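Local structure of aminoacyl-tRNA synthetase (Cryptosporidium parvum, 5F9Z) at residues K10-I18 and G348-V356; V188-Y199 and D222-F230. The protein probably attaches proline to its cognate tRNA at the expense of ATP, as a class II prolyl-tRNA synthetase, with the inhibitor halofuginone and an ATP analogue bound here. One frame throughout, in Å; residues are numbered along the deposited sequence.

Contact 1 (K10-I18 and G348-V356); sequences KENESLLGI and GWKYNHWEV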
# COMPACT_ATOMS: atom_id res chain seq x y z
N LYS A 10 -9.47 -23.26 -20.51
CA LYS A 10 -9.93 -24.46 -19.81
C LYS A 10 -9.18 -24.66 -18.50
O LYS A 10 -9.73 -25.22 -17.55
CB LYS A 10 -9.77 -25.68 -20.71
N GLU A 11 -7.92 -24.21 -18.43
CA GLU A 11 -7.16 -24.30 -17.19
C GLU A 11 -7.50 -23.18 -16.21
O GLU A 11 -7.30 -23.35 -15.01
CB GLU A 11 -5.66 -24.29 -17.48
CG GLU A 11 -5.14 -25.56 -18.14
CD GLU A 11 -5.39 -25.60 -19.64
OE1 GLU A 11 -5.89 -24.60 -20.19
OE2 GLU A 11 -5.08 -26.64 -20.26
N ASN A 12 -8.01 -22.05 -16.71
CA ASN A 12 -8.45 -20.99 -15.80
C ASN A 12 -9.71 -21.40 -15.04
O ASN A 12 -9.91 -20.95 -13.90
CB ASN A 12 -8.70 -19.70 -16.58
CG ASN A 12 -7.43 -19.10 -17.14
OD1 ASN A 12 -7.34 -18.79 -18.33
ND2 ASN A 12 -6.43 -18.93 -16.28
N GLU A 13 -10.55 -22.24 -15.64
CA GLU A 13 -11.77 -22.71 -14.99
C GLU A 13 -11.52 -23.88 -14.05
O GLU A 13 -12.48 -24.41 -13.47
CB GLU A 13 -12.80 -23.11 -16.05
N SER A 14 -10.27 -24.30 -13.87
CA SER A 14 -9.95 -25.41 -12.99
C SER A 14 -9.98 -24.96 -11.53
O SER A 14 -10.17 -23.78 -11.22
CB SER A 14 -8.59 -26.00 -13.34
OG SER A 14 -8.60 -26.60 -14.62
N LEU A 15 -9.78 -25.92 -10.62
CA LEU A 15 -9.60 -25.58 -9.22
C LEU A 15 -8.24 -24.94 -8.97
O LEU A 15 -8.06 -24.28 -7.94
CB LEU A 15 -9.76 -26.82 -8.35
CG LEU A 15 -11.16 -27.43 -8.30
CD1 LEU A 15 -11.17 -28.69 -7.45
CD2 LEU A 15 -12.18 -26.42 -7.78
N LEU A 16 -7.28 -25.13 -9.88
CA LEU A 16 -6.02 -24.41 -9.81
C LEU A 16 -6.15 -22.95 -10.20
O LEU A 16 -5.21 -22.18 -9.98
CB LEU A 16 -4.97 -25.10 -10.69
CG LEU A 16 -4.41 -26.41 -10.13
CD1 LEU A 16 -3.42 -27.02 -11.09
CD2 LEU A 16 -3.76 -26.16 -8.77
N GLY A 17 -7.28 -22.56 -10.78
CA GLY A 17 -7.60 -21.16 -11.00
C GLY A 17 -8.38 -20.59 -9.84
O GLY A 17 -8.52 -21.20 -8.77
N ILE A 18 -8.92 -19.40 -10.06
CA ILE A 18 -9.73 -18.71 -9.06
C ILE A 18 -11.19 -19.01 -9.35
O ILE A 18 -11.70 -18.70 -10.43
CB ILE A 18 -9.46 -17.20 -9.05
CG1 ILE A 18 -7.95 -16.93 -8.92
CG2 ILE A 18 -10.22 -16.52 -7.93
CD1 ILE A 18 -7.33 -17.56 -7.69
N GLY A 348 -0.84 -25.45 -21.22
CA GLY A 348 -2.01 -24.83 -20.62
C GLY A 348 -1.92 -24.77 -19.10
O GLY A 348 -2.39 -23.81 -18.49
N TRP A 349 -1.33 -25.79 -18.49
CA TRP A 349 -1.12 -25.76 -17.04
C TRP A 349 -0.20 -24.61 -16.65
O TRP A 349 -0.46 -23.89 -15.69
CB TRP A 349 -0.54 -27.09 -16.57
CG TRP A 349 -0.40 -27.20 -15.07
CD1 TRP A 349 -1.25 -27.84 -14.22
CD2 TRP A 349 0.66 -26.67 -14.26
NE1 TRP A 349 -0.80 -27.73 -12.93
CE2 TRP A 349 0.37 -27.02 -12.92
CE3 TRP A 349 1.81 -25.93 -14.53
CZ2 TRP A 349 1.20 -26.66 -11.86
CZ3 TRP A 349 2.63 -25.57 -13.47
CH2 TRP A 349 2.32 -25.93 -12.16
N LYS A 350 0.90 -24.43 -17.40
CA LYS A 350 1.83 -23.34 -17.09
C LYS A 350 1.19 -21.98 -17.34
O LYS A 350 1.46 -21.02 -16.61
CB LYS A 350 3.10 -23.49 -17.92
CG LYS A 350 3.79 -24.82 -17.78
CD LYS A 350 5.08 -24.83 -18.59
CE LYS A 350 5.63 -26.23 -18.73
NZ LYS A 350 6.87 -26.25 -19.55
N TYR A 351 0.35 -21.88 -18.37
CA TYR A 351 -0.32 -20.61 -18.66
C TYR A 351 -1.13 -20.14 -17.46
O TYR A 351 -0.95 -19.02 -16.98
CB TYR A 351 -1.21 -20.75 -19.89
CG TYR A 351 -0.47 -21.05 -21.18
CD1 TYR A 351 0.91 -20.91 -21.26
CD2 TYR A 351 -1.16 -21.45 -22.32
CE1 TYR A 351 1.58 -21.18 -22.43
CE2 TYR A 351 -0.49 -21.72 -23.49
CZ TYR A 351 0.88 -21.58 -23.55
OH TYR A 351 1.55 -21.85 -24.72
N ASN A 352 -2.02 -21.00 -16.96
CA ASN A 352 -2.82 -20.64 -15.79
C ASN A 352 -1.95 -20.46 -14.56
O ASN A 352 -2.22 -19.58 -13.73
CB ASN A 352 -3.89 -21.70 -15.55
CG ASN A 352 -4.58 -21.53 -14.21
OD1 ASN A 352 -5.46 -20.69 -14.06
ND2 ASN A 352 -4.18 -22.33 -13.23
N HIS A 353 -0.90 -21.28 -14.41
CA HIS A 353 -0.06 -21.21 -13.22
C HIS A 353 0.58 -19.83 -13.07
O HIS A 353 0.53 -19.23 -12.00
CB HIS A 353 1.01 -22.30 -13.27
CG HIS A 353 1.98 -22.25 -12.13
ND1 HIS A 353 1.70 -22.81 -10.90
CD2 HIS A 353 3.21 -21.69 -12.02
CE1 HIS A 353 2.73 -22.61 -10.09
NE2 HIS A 353 3.65 -21.93 -10.74
N TRP A 354 1.18 -19.32 -14.15
CA TRP A 354 1.81 -18.01 -14.10
C TRP A 354 0.81 -16.87 -14.28
O TRP A 354 1.16 -15.72 -14.00
CB TRP A 354 2.91 -17.92 -15.15
CG TRP A 354 3.98 -18.95 -14.96
CD1 TRP A 354 4.17 -20.09 -15.69
CD2 TRP A 354 5.01 -18.96 -13.95
NE1 TRP A 354 5.24 -20.79 -15.21
CE2 TRP A 354 5.78 -20.12 -14.14
CE3 TRP A 354 5.35 -18.08 -12.91
CZ2 TRP A 354 6.87 -20.44 -13.34
CZ3 TRP A 354 6.43 -18.40 -12.11
CH2 TRP A 354 7.18 -19.56 -12.33
N GLU A 355 -0.41 -17.16 -14.74
CA GLU A 355 -1.45 -16.14 -14.76
C GLU A 355 -2.01 -15.89 -13.36
O GLU A 355 -2.30 -14.74 -13.01
CB GLU A 355 -2.57 -16.53 -15.72
CG GLU A 355 -2.28 -16.22 -17.18
CD GLU A 355 -3.31 -16.79 -18.12
OE1 GLU A 355 -3.35 -16.37 -19.30
OE2 GLU A 355 -4.09 -17.67 -17.69
N VAL A 356 -2.16 -16.94 -12.56
CA VAL A 356 -2.60 -16.77 -11.18
C VAL A 356 -1.56 -15.99 -10.39
O VAL A 356 -1.90 -15.15 -9.55
CB VAL A 356 -2.89 -18.14 -10.54
CG1 VAL A 356 -3.18 -17.99 -9.05
CG2 VAL A 356 -4.06 -18.82 -11.24
O HOH W 1 -4.66 -22.34 -20.07
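Helix 347-356 of the anticodon-binding domain receives the N-terminal segment 10-18 along one flank, where Asn12 and Asn352 meet amide to amide. Asn12 ND2 divides its two protons. One goes to Glu355 OE2 at 3.0 Å, on a nearly straight path (164°) in the amide plane. The other goes to Asn352 OD1, also at 3.0 Å but bent to 131°. This second bond reaches a lone pair of Asn352 OD1 in its carbonyl plane, and the two amide planes are steeply inclined to each other. The first torsion of Asn352 (chi1 169°) swings the amide opposite the backbone N and into the turns of segment 10-18. Its ND2 sends a long, weak hydrogen bond to Leu16 O at 3.4 Å. These turns are two type I beta turns, Glu11 to Ser14 and Ser14 to Gly17. Glu11, poorly ordered, lays CB and CG over the Gly348 carbonyl, with CG 3.3 Å from Gly348 O. Leu16 CD1 comes obliquely to the indole of Trp349, 3.3 Å from NE1, while Val356 CG2 lies near Leu16 O. Asn12 OD1 is taken by Ser9 and Glu355 OE1 by Arg362, so both groups are tied at each end. The Asn12 amide and the Glu355 carboxylate are thereby probably fixed in rotation, and Arg362 would help keep the carboxylate ionised as an acceptor.

Contact 2 (V188-Y199 and D222-F230); sequences VDIILNEYASIY and DITKSIEGF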
# COMPACT_ATOMS: atom_id res chain seq x y z
N VAL A 188 6.80 16.90 6.12
CA VAL A 188 5.55 16.15 6.07
C VAL A 188 5.04 16.04 4.64
O VAL A 188 4.67 14.95 4.18
CB VAL A 188 4.49 16.80 6.99
CG1 VAL A 188 3.16 16.08 6.86
CG2 VAL A 188 4.97 16.81 8.43
N ASP A 189 5.03 17.16 3.92
CA ASP A 189 4.56 17.14 2.53
C ASP A 189 5.49 16.36 1.63
O ASP A 189 5.03 15.71 0.68
CB ASP A 189 4.40 18.58 2.02
CG ASP A 189 3.35 19.36 2.77
OD1 ASP A 189 2.37 18.74 3.23
OD2 ASP A 189 3.51 20.59 2.91
N ILE A 190 6.80 16.40 1.89
CA ILE A 190 7.76 15.66 1.07
C ILE A 190 7.50 14.16 1.19
O ILE A 190 7.47 13.44 0.18
CB ILE A 190 9.20 16.03 1.47
CG1 ILE A 190 9.61 17.36 0.84
CG2 ILE A 190 10.16 14.92 1.08
CD1 ILE A 190 10.95 17.87 1.31
N ILE A 191 7.31 13.67 2.41
CA ILE A 191 7.09 12.25 2.62
C ILE A 191 5.75 11.82 2.04
O ILE A 191 5.63 10.74 1.45
CB ILE A 191 7.21 11.90 4.11
CG1 ILE A 191 8.62 12.18 4.62
CG2 ILE A 191 6.85 10.44 4.34
CD1 ILE A 191 9.69 11.33 3.95
N LEU A 192 4.72 12.66 2.18
CA LEU A 192 3.41 12.32 1.65
C LEU A 192 3.45 12.15 0.14
O LEU A 192 2.82 11.23 -0.40
CB LEU A 192 2.39 13.39 2.04
CG LEU A 192 0.94 13.08 1.67
CD1 LEU A 192 0.43 11.89 2.45
CD2 LEU A 192 0.05 14.30 1.88
N ASN A 193 4.17 13.02 -0.56
CA ASN A 193 4.30 12.89 -2.01
C ASN A 193 5.05 11.61 -2.38
O ASN A 193 4.73 10.98 -3.39
CB ASN A 193 5.00 14.11 -2.59
CG ASN A 193 4.14 15.36 -2.52
OD1 ASN A 193 2.92 15.30 -2.63
ND2 ASN A 193 4.79 16.51 -2.34
N GLU A 194 6.04 11.22 -1.57
CA GLU A 194 6.74 9.97 -1.83
C GLU A 194 5.84 8.77 -1.56
O GLU A 194 5.90 7.77 -2.28
CB GLU A 194 8.02 9.89 -0.99
CG GLU A 194 9.02 11.02 -1.24
CD GLU A 194 9.74 10.90 -2.57
OE1 GLU A 194 9.40 10.01 -3.38
OE2 GLU A 194 10.68 11.69 -2.80
N TYR A 195 5.01 8.86 -0.52
CA TYR A 195 4.02 7.81 -0.28
C TYR A 195 3.05 7.70 -1.45
O TYR A 195 2.76 6.59 -1.92
CB TYR A 195 3.26 8.10 1.02
CG TYR A 195 4.00 7.72 2.28
CD1 TYR A 195 4.99 6.74 2.26
CD2 TYR A 195 3.73 8.34 3.49
CE1 TYR A 195 5.67 6.39 3.41
CE2 TYR A 195 4.40 8.00 4.64
CZ TYR A 195 5.37 7.02 4.59
OH TYR A 195 6.05 6.68 5.74
N ALA A 196 2.54 8.84 -1.93
CA ALA A 196 1.68 8.82 -3.11
C ALA A 196 2.41 8.29 -4.33
O ALA A 196 1.80 7.65 -5.19
CB ALA A 196 1.13 10.22 -3.38
N SER A 197 3.72 8.55 -4.43
CA SER A 197 4.50 8.01 -5.54
C SER A 197 4.64 6.50 -5.44
O SER A 197 4.60 5.80 -6.45
CB SER A 197 5.87 8.68 -5.59
OG SER A 197 6.68 8.11 -6.60
N ILE A 198 4.82 5.98 -4.22
CA ILE A 198 4.94 4.54 -4.03
C ILE A 198 3.69 3.83 -4.53
O ILE A 198 3.77 2.80 -5.22
CB ILE A 198 5.23 4.21 -2.56
CG1 ILE A 198 6.66 4.62 -2.19
CG2 ILE A 198 5.01 2.73 -2.27
CD1 ILE A 198 7.73 3.84 -2.93
N TYR A 199 2.52 4.36 -4.20
CA TYR A 199 1.28 3.70 -4.60
C TYR A 199 0.99 3.88 -6.08
O TYR A 199 0.59 2.92 -6.76
CB TYR A 199 0.11 4.23 -3.76
CG TYR A 199 -0.05 3.53 -2.43
CD1 TYR A 199 0.73 3.87 -1.34
CD2 TYR A 199 -1.00 2.53 -2.27
CE1 TYR A 199 0.58 3.23 -0.13
CE2 TYR A 199 -1.16 1.88 -1.06
CZ TYR A 199 -0.36 2.24 0.01
OH TYR A 199 -0.52 1.60 1.22
N ASP A 222 -0.19 17.70 15.47
CA ASP A 222 -0.97 18.88 15.11
C ASP A 222 -1.71 18.68 13.79
O ASP A 222 -2.92 18.95 13.71
CB ASP A 222 -0.05 20.10 15.00
CG ASP A 222 0.46 20.56 16.35
OD1 ASP A 222 -0.20 20.27 17.37
OD2 ASP A 222 1.52 21.23 16.40
N ILE A 223 -1.02 18.21 12.76
CA ILE A 223 -1.60 18.00 11.44
C ILE A 223 -1.24 16.60 10.97
O ILE A 223 -0.07 16.21 10.99
CB ILE A 223 -1.10 19.04 10.42
CG1 ILE A 223 -1.44 20.46 10.88
CG2 ILE A 223 -1.70 18.78 9.04
CD1 ILE A 223 -0.92 21.54 9.96
N THR A 224 -2.26 15.83 10.57
CA THR A 224 -2.06 14.50 10.01
C THR A 224 -2.51 14.51 8.56
O THR A 224 -3.71 14.64 8.28
CB THR A 224 -2.83 13.44 10.81
OG1 THR A 224 -2.27 13.34 12.13
CG2 THR A 224 -2.75 12.09 10.12
N LYS A 225 -1.56 14.38 7.65
CA LYS A 225 -1.85 14.23 6.23
C LYS A 225 -1.74 12.76 5.85
O LYS A 225 -0.98 12.00 6.46
CB LYS A 225 -0.91 15.07 5.38
CG LYS A 225 -1.00 16.56 5.67
CD LYS A 225 -0.18 17.39 4.70
CE LYS A 225 -0.40 18.87 4.93
NZ LYS A 225 0.34 19.71 3.94
N SER A 226 -2.51 12.35 4.85
CA SER A 226 -2.58 10.95 4.48
C SER A 226 -2.90 10.81 3.00
O SER A 226 -3.25 11.78 2.33
CB SER A 226 -3.63 10.20 5.32
OG SER A 226 -4.93 10.62 4.97
N ILE A 227 -2.75 9.58 2.51
CA ILE A 227 -3.23 9.19 1.19
C ILE A 227 -4.29 8.12 1.41
O ILE A 227 -4.05 7.11 2.08
CB ILE A 227 -2.09 8.67 0.30
CG1 ILE A 227 -1.15 7.75 1.08
CG2 ILE A 227 -1.31 9.82 -0.30
CD1 ILE A 227 -0.11 7.07 0.22
N GLU A 228 -5.48 8.35 0.86
CA GLU A 228 -6.61 7.46 1.05
C GLU A 228 -6.83 6.62 -0.20
O GLU A 228 -6.94 7.16 -1.31
CB GLU A 228 -7.89 8.24 1.38
CG GLU A 228 -7.82 9.06 2.66
CD GLU A 228 -7.63 8.20 3.90
OE1 GLU A 228 -6.63 8.40 4.62
OE2 GLU A 228 -8.48 7.32 4.15
N GLY A 229 -6.87 5.30 -0.03
CA GLY A 229 -7.25 4.39 -1.08
C GLY A 229 -8.71 3.99 -0.96
O GLY A 229 -9.42 4.37 -0.04
N PHE A 230 -9.15 3.19 -1.93
CA PHE A 230 -10.54 2.76 -1.96
C PHE A 230 -10.66 1.45 -2.72
O PHE A 230 -10.05 1.28 -3.79
CB PHE A 230 -11.44 3.82 -2.59
CG PHE A 230 -12.91 3.50 -2.52
CD1 PHE A 230 -13.59 3.57 -1.32
CD2 PHE A 230 -13.60 3.13 -3.66
CE1 PHE A 230 -14.94 3.28 -1.25
CE2 PHE A 230 -14.95 2.83 -3.60
CZ PHE A 230 -15.62 2.91 -2.39
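Ile227 pushes its CD1 methyl between Tyr195 and Tyr199 of the helix, 3.6 Å from Tyr195 CB and 3.7 Å from Tyr199 CD1. The branch gets there because CG1 sits between the backbone N and the carbonyl carbon (chi1 43°), while CG2 turns the other way and rests against Leu192 CD1 and Ala196 CB, each 3.9 Å from it. The Tyr199 ring is met obliquely. One isoleucine thus touches four helix residues over two turns, from Leu192 to Tyr199. Leu192 lowers both methyls onto the strand: CD1 lies 3.5 Å from Ser226 C, and CD2 is 3.7 Å from Lys225 CB, the leucine crossing the lysine chain at about a right angle. This is helix 181-202 packed on strand 223-231 of the antiparallel sheet in the class II synthetase catalytic core. The axes of 188-199 and 223-230 run almost parallel, 10° apart and 8.5 Å at closest approach, so successive helix turns meet Lys225 and Ile227, both of which point toward the helix. Strand 265-276 receives Val188, Ile191 and Tyr195 from the same helix. Tyr195 carries its hydroxyl away from the strand to Gln172, and the Tyr199 hydroxyl has a weak bond to Ala240 O; the side chain of Tyr199 is about 6 Å from the bound ATP analogue, and that of Tyr195 about 6 Å from halofuginone. Near the strand's beginning the chemistry turns polar. Lys225, extended beyond CG, runs past Val188 CG1 to form a salt bridge with Asp189 OD1, whose modelled separation from NZ is doubtfully short.

Contact 2 belongs to the catalytic core, whereas contact 1 joins the N-terminal loop to a helix of the anticodon-binding domain, and the two share no helix or strand. Their centres lie 37 Å apart, with nearest atoms about 18 Å apart; contact 2 is nested along the chain within the loop that contact 1 closes. Both are largely buried, but contact 2 sits deeper, its centre about 11 Å from the centre of the chain, against about 27 Å for contact 1. There, regular elements meet through aliphatic and aromatic carbon, with one ion pair at the margin. Contact 1 instead sets irregular turns on a helix, and amides and a carboxylate do much of the joining, with carbon contacts beside them.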